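Local coordinates for periplasmic binding protein component of an ABC type zinc uptake transporter (Synechocystis sp., PDB 1PQ4) that probably captures zinc ions in the periplasm as the binding-protein component of an ABC-type zinc uptake transporter, at residues Pro198-Phe203 / Lys278-Lys283; Gln179-Ile184 / Arg205-Val210; Glu175-Glu180 / Asp272-Leu277. All blocks are in the same frame, centred on the assembly; numbering follows the deposited sequence.

Interaction 1 of 3, residues Pro198-Phe203 / Lys278-Lys283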
loop_
_atom_site.group_PDB
_atom_site.type_symbol
_atom_site.label_atom_id
_atom_site.label_comp_id
_atom_site.label_asym_id
_atom_site.label_seq_id
_atom_site.Cartn_x
_atom_site.Cartn_y
_atom_site.Cartn_z
ATOM N N PRO A 198 -5.306 8.109 -5.317
ATOM C CA PRO A 198 -6.120 7.473 -4.287
ATOM C C PRO A 198 -5.630 6.121 -3.846
ATOM O O PRO A 198 -6.156 5.087 -4.228
ATOM C CB PRO A 198 -7.523 7.442 -4.922
ATOM C CG PRO A 198 -7.216 7.166 -6.370
ATOM C CD PRO A 198 -5.945 8.007 -6.646
ATOM N N SER A 199 -4.597 6.097 -3.050
ATOM C CA SER A 199 -4.186 4.790 -2.585
ATOM C C SER A 199 -4.641 4.570 -1.152
ATOM O O SER A 199 -4.286 3.559 -0.536
ATOM C CB SER A 199 -2.670 4.694 -2.664
ATOM O OG SER A 199 -2.107 5.842 -2.139
ATOM N N TRP A 200 -5.433 5.493 -0.609
ATOM C CA TRP A 200 -5.767 5.395 0.814
ATOM C C TRP A 200 -7.222 5.053 1.150
ATOM O O TRP A 200 -7.671 5.340 2.268
ATOM C CB TRP A 200 -5.387 6.728 1.530
ATOM C CG TRP A 200 -3.973 7.184 1.241
ATOM C CD1 TRP A 200 -3.552 8.006 0.219
ATOM C CD2 TRP A 200 -2.795 6.739 1.910
ATOM N NE1 TRP A 200 -2.173 8.088 0.212
ATOM C CE2 TRP A 200 -1.685 7.314 1.241
ATOM C CE3 TRP A 200 -2.566 5.904 3.015
ATOM C CZ2 TRP A 200 -0.372 7.073 1.636
ATOM C CZ3 TRP A 200 -1.253 5.667 3.414
ATOM C CH2 TRP A 200 -0.168 6.250 2.718
ATOM N N ALA A 201 -7.960 4.434 0.222
ATOM C CA ALA A 201 -9.377 4.153 0.520
ATOM C C ALA A 201 -9.562 3.178 1.706
ATOM O O ALA A 201 -10.463 3.332 2.504
ATOM C CB ALA A 201 -10.074 3.584 -0.753
ATOM N N TYR A 202 -8.718 2.154 1.822
ATOM C CA TYR A 202 -8.898 1.211 2.927
ATOM C C TYR A 202 -8.504 1.858 4.242
ATOM O O TYR A 202 -9.171 1.724 5.260
ATOM C CB TYR A 202 -8.062 -0.048 2.666
ATOM C CG TYR A 202 -8.634 -0.812 1.471
ATOM C CD1 TYR A 202 -9.734 -1.704 1.648
ATOM C CD2 TYR A 202 -8.092 -0.666 0.204
ATOM C CE1 TYR A 202 -10.258 -2.422 0.596
ATOM C CE2 TYR A 202 -8.602 -1.415 -0.897
ATOM C CZ TYR A 202 -9.692 -2.296 -0.677
ATOM O OH TYR A 202 -10.141 -3.109 -1.715
ATOM N N PHE A 203 -7.390 2.581 4.194
ATOM C CA PHE A 203 -6.890 3.285 5.384
ATOM C C PHE A 203 -7.988 4.236 5.820
ATOM O O PHE A 203 -8.355 4.324 6.995
ATOM C CB PHE A 203 -5.585 4.050 4.975
ATOM C CG PHE A 203 -5.054 4.950 6.045
ATOM C CD1 PHE A 203 -4.219 4.453 7.026
ATOM C CD2 PHE A 203 -5.388 6.303 6.054
ATOM C CE1 PHE A 203 -3.705 5.310 8.037
ATOM C CE2 PHE A 203 -4.883 7.158 7.042
ATOM C CZ PHE A 203 -4.047 6.652 8.030
ATOM N N LYS A 278 2.306 5.771 10.742
ATOM C CA LYS A 278 2.105 6.701 11.850
ATOM C C LYS A 278 2.412 8.119 11.380
ATOM O O LYS A 278 1.707 9.054 11.737
ATOM C CB LYS A 278 3.014 6.367 13.036
ATOM C CG LYS A 278 2.697 5.048 13.658
ATOM C CD LYS A 278 3.569 4.803 14.887
ATOM C CE LYS A 278 4.020 3.349 14.963
ATOM N NZ LYS A 278 4.468 3.077 16.349
ATOM N N ALA A 279 3.446 8.283 10.561
ATOM C CA ALA A 279 3.743 9.633 10.047
ATOM C C ALA A 279 2.574 10.122 9.201
ATOM O O ALA A 279 2.207 11.310 9.250
ATOM C CB ALA A 279 5.046 9.624 9.212
ATOM N N VAL A 280 1.977 9.216 8.404
ATOM C CA VAL A 280 0.839 9.597 7.565
ATOM C C VAL A 280 -0.322 10.101 8.390
ATOM O O VAL A 280 -0.942 11.156 8.089
ATOM C CB VAL A 280 0.345 8.409 6.643
ATOM C CG1 VAL A 280 -0.982 8.768 5.968
ATOM C CG2 VAL A 280 1.409 8.162 5.548
ATOM N N ALA A 281 -0.612 9.366 9.449
ATOM C CA ALA A 281 -1.719 9.737 10.318
ATOM C C ALA A 281 -1.441 11.120 10.980
ATOM O O ALA A 281 -2.323 11.980 11.066
ATOM C CB ALA A 281 -1.905 8.641 11.410
ATOM N N GLN A 282 -0.216 11.305 11.456
ATOM C CA GLN A 282 0.149 12.591 12.072
ATOM C C GLN A 282 0.053 13.730 11.054
ATOM O O GLN A 282 -0.374 14.861 11.397
ATOM C CB GLN A 282 1.564 12.505 12.632
ATOM C CG GLN A 282 1.592 11.546 13.793
ATOM C CD GLN A 282 2.994 11.259 14.267
ATOM O OE1 GLN A 282 3.944 11.233 13.463
ATOM N NE2 GLN A 282 3.137 11.013 15.571
ATOM N N LYS A 283 0.468 13.456 9.809
ATOM C CA LYS A 283 0.333 14.496 8.774
ATOM C C LYS A 283 -1.093 14.875 8.532
ATOM O O LYS A 283 -1.444 16.055 8.351
ATOM C CB LYS A 283 0.947 14.041 7.449
ATOM C CG LYS A 283 2.441 14.323 7.418
ATOM C CD LYS A 283 3.136 13.827 6.178
ATOM C CE LYS A 283 4.642 14.189 6.310
ATOM N NZ LYS A 283 5.441 13.436 5.309
#
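Across from helix 273-288, the chain at 198-203 drops from loop into the first turn of helix 201-206, and the two backbones stay well apart, Phe-203 CA lying 9.6 Å from Ala-281 CA. Side chains fill that gap. Trp-200, the N-cap residue of the short helix, and Val-280 reach for each other from opposite directions. The far end of the indole's six-membered ring does the touching: Trp-200 CH2 lies 3.8 Å from Val-280 CG2, and Trp-200 CZ3 is 4.0 Å from Val-280 CG1. CG1 sits over one face, toward the rim. On the opposite face the indole meets Ser-199 OG of its own segment, 3.2 Å above the ring plane. Val-280 forks toward the aromatic pair because its CG1 is anti to the backbone N (chi1 170°) while CG2 is anti to the carbonyl carbon. The CG1 branch also meets Phe-203, whose CZ is 4.3 Å away. At the edge of the phenyl ring, close to its plane, the Ala-281 methyl completes the contact, with its CB 4.5 Å from Phe-203 CZ. Leu-266 of strand 262-266 touches both Trp-200 and Val-280, so the apolar cluster continues to that strand. The indole NE1 hydrogen-bonds Glu-244 OE2, which satisfies the donor of this buried side chain outside the contact. No hydrogen bond crosses between the segments; the union is wholly apolar, and it seats the indole against helix 273-288, with its side chain about 7 Å from those of the zinc ligands His-133 and His-197.

Interaction 2 of 3, residues Gln179-Ile184 / Arg205-Val210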
loop_
_atom_site.group_PDB
_atom_site.type_symbol
_atom_site.label_atom_id
_atom_site.label_comp_id
_atom_site.label_asym_id
_atom_site.label_seq_id
_atom_site.Cartn_x
_atom_site.Cartn_y
_atom_site.Cartn_z
ATOM N N GLN A 179 -4.647 0.629 17.185
ATOM C CA GLN A 179 -5.149 1.456 18.296
ATOM C C GLN A 179 -4.451 2.840 18.271
ATOM O O GLN A 179 -5.080 3.890 18.493
ATOM C CB GLN A 179 -4.820 0.782 19.666
ATOM C CG GLN A 179 -6.040 0.413 20.517
ATOM C CD GLN A 179 -5.830 0.726 22.019
ATOM O OE1 GLN A 179 -4.739 0.502 22.575
ATOM N NE2 GLN A 179 -6.882 1.237 22.677
ATOM N N GLU A 180 -3.146 2.819 18.036
ATOM C CA GLU A 180 -2.357 4.047 18.014
ATOM C C GLU A 180 -2.846 4.976 16.896
ATOM O O GLU A 180 -3.043 6.170 17.115
ATOM C CB GLU A 180 -0.893 3.676 17.804
ATOM C CG GLU A 180 0.107 4.706 18.208
ATOM C CD GLU A 180 1.527 4.170 18.100
ATOM O OE1 GLU A 180 1.720 2.962 18.374
ATOM O OE2 GLU A 180 2.445 4.951 17.761
ATOM N N LEU A 181 -3.052 4.441 15.694
ATOM C CA LEU A 181 -3.533 5.286 14.585
ATOM C C LEU A 181 -4.929 5.814 14.875
ATOM O O LEU A 181 -5.238 6.972 14.583
ATOM C CB LEU A 181 -3.535 4.502 13.256
ATOM C CG LEU A 181 -2.156 3.989 12.824
ATOM C CD1 LEU A 181 -2.275 3.228 11.468
ATOM C CD2 LEU A 181 -1.190 5.151 12.679
ATOM N N GLY A 182 -5.774 4.977 15.476
ATOM C CA GLY A 182 -7.121 5.407 15.810
ATOM C C GLY A 182 -7.104 6.544 16.835
ATOM O O GLY A 182 -7.932 7.457 16.768
ATOM N N GLN A 183 -6.161 6.509 17.779
ATOM C CA GLN A 183 -6.075 7.561 18.791
ATOM C C GLN A 183 -5.670 8.901 18.129
ATOM O O GLN A 183 -6.193 9.963 18.447
ATOM C CB GLN A 183 -5.057 7.188 19.869
ATOM C CG GLN A 183 -5.545 6.048 20.754
ATOM C CD GLN A 183 -4.621 5.738 21.919
ATOM O OE1 GLN A 183 -3.422 5.488 21.737
ATOM N NE2 GLN A 183 -5.181 5.740 23.132
ATOM N N ILE A 184 -4.725 8.832 17.216
ATOM C CA ILE A 184 -4.291 10.016 16.477
ATOM C C ILE A 184 -5.432 10.608 15.651
ATOM O O ILE A 184 -5.631 11.816 15.652
ATOM C CB ILE A 184 -3.108 9.652 15.525
ATOM C CG1 ILE A 184 -1.906 9.249 16.373
ATOM C CG2 ILE A 184 -2.791 10.812 14.544
ATOM C CD1 ILE A 184 -0.815 8.504 15.612
ATOM N N ARG A 205 -11.237 4.070 5.253
ATOM C CA ARG A 205 -12.426 3.377 5.774
ATOM C C ARG A 205 -12.135 2.976 7.214
ATOM O O ARG A 205 -12.973 3.164 8.083
ATOM C CB ARG A 205 -12.743 2.118 4.959
ATOM C CG ARG A 205 -14.196 1.739 5.006
ATOM C CD ARG A 205 -14.463 0.566 4.092
ATOM N NE ARG A 205 -15.886 0.347 3.822
ATOM C CZ ARG A 205 -16.738 -0.219 4.672
ATOM N NH1 ARG A 205 -16.318 -0.624 5.865
ATOM N NH2 ARG A 205 -18.007 -0.401 4.315
ATOM N N ASP A 206 -10.934 2.468 7.465
ATOM C CA ASP A 206 -10.569 2.029 8.809
ATOM C C ASP A 206 -10.716 3.093 9.881
ATOM O O ASP A 206 -11.147 2.799 11.008
ATOM C CB ASP A 206 -9.115 1.594 8.858
ATOM C CG ASP A 206 -8.926 0.201 8.382
ATOM O OD1 ASP A 206 -9.960 -0.373 7.989
ATOM O OD2 ASP A 206 -7.769 -0.300 8.383
ATOM N N TYR A 207 -10.314 4.312 9.529
ATOM C CA TYR A 207 -10.315 5.420 10.461
ATOM C C TYR A 207 -11.338 6.488 10.190
ATOM O O TYR A 207 -11.194 7.611 10.652
ATOM C CB TYR A 207 -8.896 6.004 10.521
ATOM C CG TYR A 207 -7.906 4.929 10.879
ATOM C CD1 TYR A 207 -8.005 4.271 12.090
ATOM C CD2 TYR A 207 -6.939 4.483 9.969
ATOM C CE1 TYR A 207 -7.176 3.187 12.403
ATOM C CE2 TYR A 207 -6.111 3.397 10.271
ATOM C CZ TYR A 207 -6.244 2.754 11.497
ATOM O OH TYR A 207 -5.484 1.643 11.796
ATOM N N ASN A 208 -12.358 6.160 9.420
ATOM C CA ASN A 208 -13.440 7.104 9.170
ATOM C C ASN A 208 -12.996 8.461 8.632
ATOM O O ASN A 208 -13.365 9.508 9.159
ATOM C CB ASN A 208 -14.235 7.306 10.449
ATOM C CG ASN A 208 -14.778 5.986 10.991
ATOM O OD1 ASN A 208 -14.541 5.630 12.154
ATOM N ND2 ASN A 208 -15.497 5.246 10.142
ATOM N N LEU A 209 -12.189 8.418 7.584
ATOM C CA LEU A 209 -11.708 9.622 6.920
ATOM C C LEU A 209 -12.342 9.557 5.553
ATOM O O LEU A 209 -12.874 8.511 5.151
ATOM C CB LEU A 209 -10.187 9.585 6.774
ATOM C CG LEU A 209 -9.413 9.498 8.101
ATOM C CD1 LEU A 209 -7.916 9.452 7.827
ATOM C CD2 LEU A 209 -9.731 10.703 8.973
ATOM N N VAL A 210 -12.300 10.681 4.846
ATOM C CA VAL A 210 -12.841 10.769 3.508
ATOM C C VAL A 210 -11.683 11.189 2.633
ATOM O O VAL A 210 -11.132 12.266 2.798
ATOM C CB VAL A 210 -13.966 11.820 3.423
ATOM C CG1 VAL A 210 -14.367 12.022 1.977
ATOM C CG2 VAL A 210 -15.205 11.332 4.242
#
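Where helix 201-206 ends in a Schellman motif, Tyr-207 turns its ring onto Leu-181 and Gly-182 of the long helix 160-185. Asn-208, with positive phi, is the C-prime residue of that motif: its N makes a weak bond to Arg-205 O, while Leu-209 N reaches back to Ala-204 O. The backbones come close here, with Gly-182 CA 6.2 Å from Tyr-207 CA. Leu-181 crosses the phenol obliquely and touches it with two carbons. Its CB makes an off-centre CH-pi contact, 4.2 Å from the centroid of the Tyr-207 ring and 29° off the normal, and lies 3.7 Å from Tyr-207 CZ. Its CD1 extends to the phenol oxygen, Tyr-207 OH, at 3.6 Å. Beside it the helix backbone itself meets the ring, Gly-182 N being 3.8 Å from Tyr-207 CE1. The ring is laid against the helix with its CG beside the backbone N (chi1 -56°), and one face carries Asp-206 CB, 3.7 Å above the plane. The hydroxyl hydrogen-bonds Asn-178, one turn back on helix 160-185, which ties down the far end of the ring; Phe-203 meets Tyr-207 edge-to-face. Past the turn the chain enters strand 210-213, parallel to strand 192-195; with helix 201-206 between them these strands make a beta-alpha-beta crossover, an arrangement typical of alpha/beta domains.

Interaction 3 of 3, residues Glu175-Glu180 / Asp272-Leu277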
loop_
_atom_site.group_PDB
_atom_site.type_symbol
_atom_site.label_atom_id
_atom_site.label_comp_id
_atom_site.label_asym_id
_atom_site.label_seq_id
_atom_site.Cartn_x
_atom_site.Cartn_y
_atom_site.Cartn_z
ATOM N N GLU A 175 -2.306 -4.850 16.008
ATOM C CA GLU A 175 -3.426 -4.355 16.821
ATOM C C GLU A 175 -2.991 -3.129 17.577
ATOM O O GLU A 175 -3.733 -2.167 17.705
ATOM C CB GLU A 175 -3.909 -5.405 17.840
ATOM C CG GLU A 175 -5.279 -5.905 17.504
ATOM C CD GLU A 175 -6.263 -4.766 17.305
ATOM O OE1 GLU A 175 -6.826 -4.272 18.304
ATOM O OE2 GLU A 175 -6.461 -4.342 16.153
ATOM N N ARG A 176 -1.774 -3.159 18.080
ATOM C CA ARG A 176 -1.252 -2.000 18.820
ATOM C C ARG A 176 -1.142 -0.781 17.863
ATOM O O ARG A 176 -1.588 0.313 18.181
ATOM C CB ARG A 176 0.093 -2.383 19.440
ATOM C CG ARG A 176 0.842 -1.260 20.132
ATOM C CD ARG A 176 2.291 -1.593 19.913
ATOM N NE ARG A 176 3.261 -0.651 20.435
ATOM C CZ ARG A 176 4.555 -0.737 20.148
ATOM N NH1 ARG A 176 4.975 -1.719 19.352
ATOM N NH2 ARG A 176 5.421 0.143 20.647
ATOM N N LEU A 177 -0.631 -1.010 16.653
ATOM C CA LEU A 177 -0.549 0.061 15.650
ATOM C C LEU A 177 -1.933 0.588 15.326
ATOM O O LEU A 177 -2.165 1.801 15.235
ATOM C CB LEU A 177 0.095 -0.485 14.402
ATOM C CG LEU A 177 0.181 0.502 13.236
ATOM C CD1 LEU A 177 1.143 1.637 13.585
ATOM C CD2 LEU A 177 0.744 -0.252 12.031
ATOM N N ASN A 178 -2.885 -0.332 15.143
ATOM C CA ASN A 178 -4.247 0.071 14.847
ATOM C C ASN A 178 -4.850 0.989 15.920
ATOM O O ASN A 178 -5.544 1.982 15.609
ATOM C CB ASN A 178 -5.125 -1.190 14.676
ATOM C CG ASN A 178 -6.582 -0.858 14.397
ATOM O OD1 ASN A 178 -6.898 -0.091 13.486
ATOM N ND2 ASN A 178 -7.478 -1.452 15.173
ATOM N N GLN A 179 -4.647 0.629 17.185
ATOM C CA GLN A 179 -5.149 1.456 18.296
ATOM C C GLN A 179 -4.451 2.840 18.271
ATOM O O GLN A 179 -5.080 3.890 18.493
ATOM C CB GLN A 179 -4.820 0.782 19.666
ATOM C CG GLN A 179 -6.040 0.413 20.517
ATOM C CD GLN A 179 -5.830 0.726 22.019
ATOM O OE1 GLN A 179 -4.739 0.502 22.575
ATOM N NE2 GLN A 179 -6.882 1.237 22.677
ATOM N N GLU A 180 -3.146 2.819 18.036
ATOM C CA GLU A 180 -2.357 4.047 18.014
ATOM C C GLU A 180 -2.846 4.976 16.896
ATOM O O GLU A 180 -3.043 6.170 17.115
ATOM C CB GLU A 180 -0.893 3.676 17.804
ATOM C CG GLU A 180 0.107 4.706 18.208
ATOM C CD GLU A 180 1.527 4.170 18.100
ATOM O OE1 GLU A 180 1.720 2.962 18.374
ATOM O OE2 GLU A 180 2.445 4.951 17.761
ATOM N N ASP A 272 9.427 1.155 5.325
ATOM C CA ASP A 272 9.436 1.266 6.816
ATOM C C ASP A 272 7.977 1.485 7.091
ATOM O O ASP A 272 7.549 2.529 7.569
ATOM C CB ASP A 272 10.318 2.493 7.181
ATOM C CG ASP A 272 10.608 2.611 8.673
ATOM O OD1 ASP A 272 10.665 1.588 9.379
ATOM O OD2 ASP A 272 10.811 3.753 9.147
ATOM N N TRP A 273 7.198 0.436 6.788
ATOM C CA TRP A 273 5.736 0.494 6.800
ATOM C C TRP A 273 5.024 0.996 8.027
ATOM O O TRP A 273 4.109 1.794 7.917
ATOM C CB TRP A 273 5.156 -0.908 6.380
ATOM C CG TRP A 273 3.691 -0.981 6.255
ATOM C CD1 TRP A 273 2.919 -0.669 5.160
ATOM C CD2 TRP A 273 2.794 -1.433 7.273
ATOM N NE1 TRP A 273 1.554 -0.911 5.463
ATOM C CE2 TRP A 273 1.479 -1.383 6.747
ATOM C CE3 TRP A 273 2.982 -1.888 8.587
ATOM C CZ2 TRP A 273 0.370 -1.767 7.485
ATOM C CZ3 TRP A 273 1.849 -2.277 9.322
ATOM C CH2 TRP A 273 0.576 -2.211 8.768
ATOM N N SER A 274 5.421 0.501 9.191
ATOM C CA SER A 274 4.733 0.904 10.412
ATOM C C SER A 274 4.994 2.375 10.778
ATOM O O SER A 274 4.075 3.144 11.062
ATOM C CB SER A 274 5.154 -0.043 11.558
ATOM O OG SER A 274 4.374 0.262 12.690
ATOM N N SER A 275 6.255 2.772 10.783
ATOM C CA SER A 275 6.539 4.171 11.111
ATOM C C SER A 275 5.998 5.087 10.029
ATOM O O SER A 275 5.558 6.184 10.324
ATOM C CB SER A 275 8.046 4.375 11.353
ATOM O OG SER A 275 8.762 4.265 10.152
ATOM N N ASN A 276 5.986 4.649 8.763
ATOM C CA ASN A 276 5.389 5.505 7.706
ATOM C C ASN A 276 3.905 5.728 7.951
ATOM O O ASN A 276 3.402 6.852 7.826
ATOM C CB ASN A 276 5.559 4.839 6.332
ATOM C CG ASN A 276 5.016 5.710 5.182
ATOM O OD1 ASN A 276 4.086 5.325 4.456
ATOM N ND2 ASN A 276 5.584 6.886 5.033
ATOM N N LEU A 277 3.170 4.668 8.321
ATOM C CA LEU A 277 1.738 4.838 8.550
ATOM C C LEU A 277 1.472 5.812 9.710
ATOM O O LEU A 277 0.506 6.555 9.675
ATOM C CB LEU A 277 1.068 3.516 8.875
ATOM C CG LEU A 277 0.553 2.764 7.667
ATOM C CD1 LEU A 277 -0.324 1.556 8.231
ATOM C CD2 LEU A 277 -0.279 3.709 6.791
#
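Leu-177 extends away from its own backbone N (chi1 177°), and chi2 of 67° sends both methyls across to helix 273-288, where Trp-273 swings the six-membered end of its indole back to meet one of them. The two side chains cross at a slant. Leu-177 CD2 comes within 3.6 Å of Trp-273 CZ3, and the neighbouring ring carbon, Trp-273 CH2, lies 3.8 Å from the same methyl. The other branch turns to Ser-274, placing Leu-177 CD1 3.6 Å from Ser-274 OG; with CD2 almost as near, the serine side chain lies against the whole fork of the leucine. One turn along, Leu-277 CD1 makes a looser contact at 4.3 Å from Leu-177 CD2. That same Leu-277 methyl rests on a face of the Trp-273 indole, 3.4 Å above its plane and toward the rim, so Leu-177 meets a surface that Trp-273 and Leu-277 have already formed on helix 273-288.

The segments run nearly parallel, 11° between their axes, which come no closer than 11.2 Å. Helix 160-185 is probably the long helix that spans both lobes in solute-binding proteins of this family, and here it packs against the first turn of helix 273-288. Trp-273 also touches the N-terminal lobe: its ring packs edge-to-face with Phe-15 and lies on Pro-11 of helix 10-20, while NE1 hydrogen-bonds the carbonyl oxygen of Trp-135. Within helix 160-185, Asn-178 ND2 donates to the syn side of Glu-175 OE2 at 3.2 Å, and this carboxylate has a salt bridge to Lys-142 as well.

The three contacts form one continuous packing zone, their centres 9 to 11 Å apart. Interactions 2 and 3 use successive turns of helix 160-185 and share Gln-179 and Glu-180; interactions 1 and 3 share helix 273-288, and interactions 1 and 2 share helix 201-206. Along the chain helix 160-185 comes first, then helix 201-206, then the C-terminal helix, so all three elements meet pairwise. Direct ties join them: Lys-278 of interaction 1 forms a salt bridge to Glu-180, and Leu-277 packs on both Trp-200 and Phe-203. The result links the long helix, through the C-terminal helix, to the loop following zinc ligand His-197.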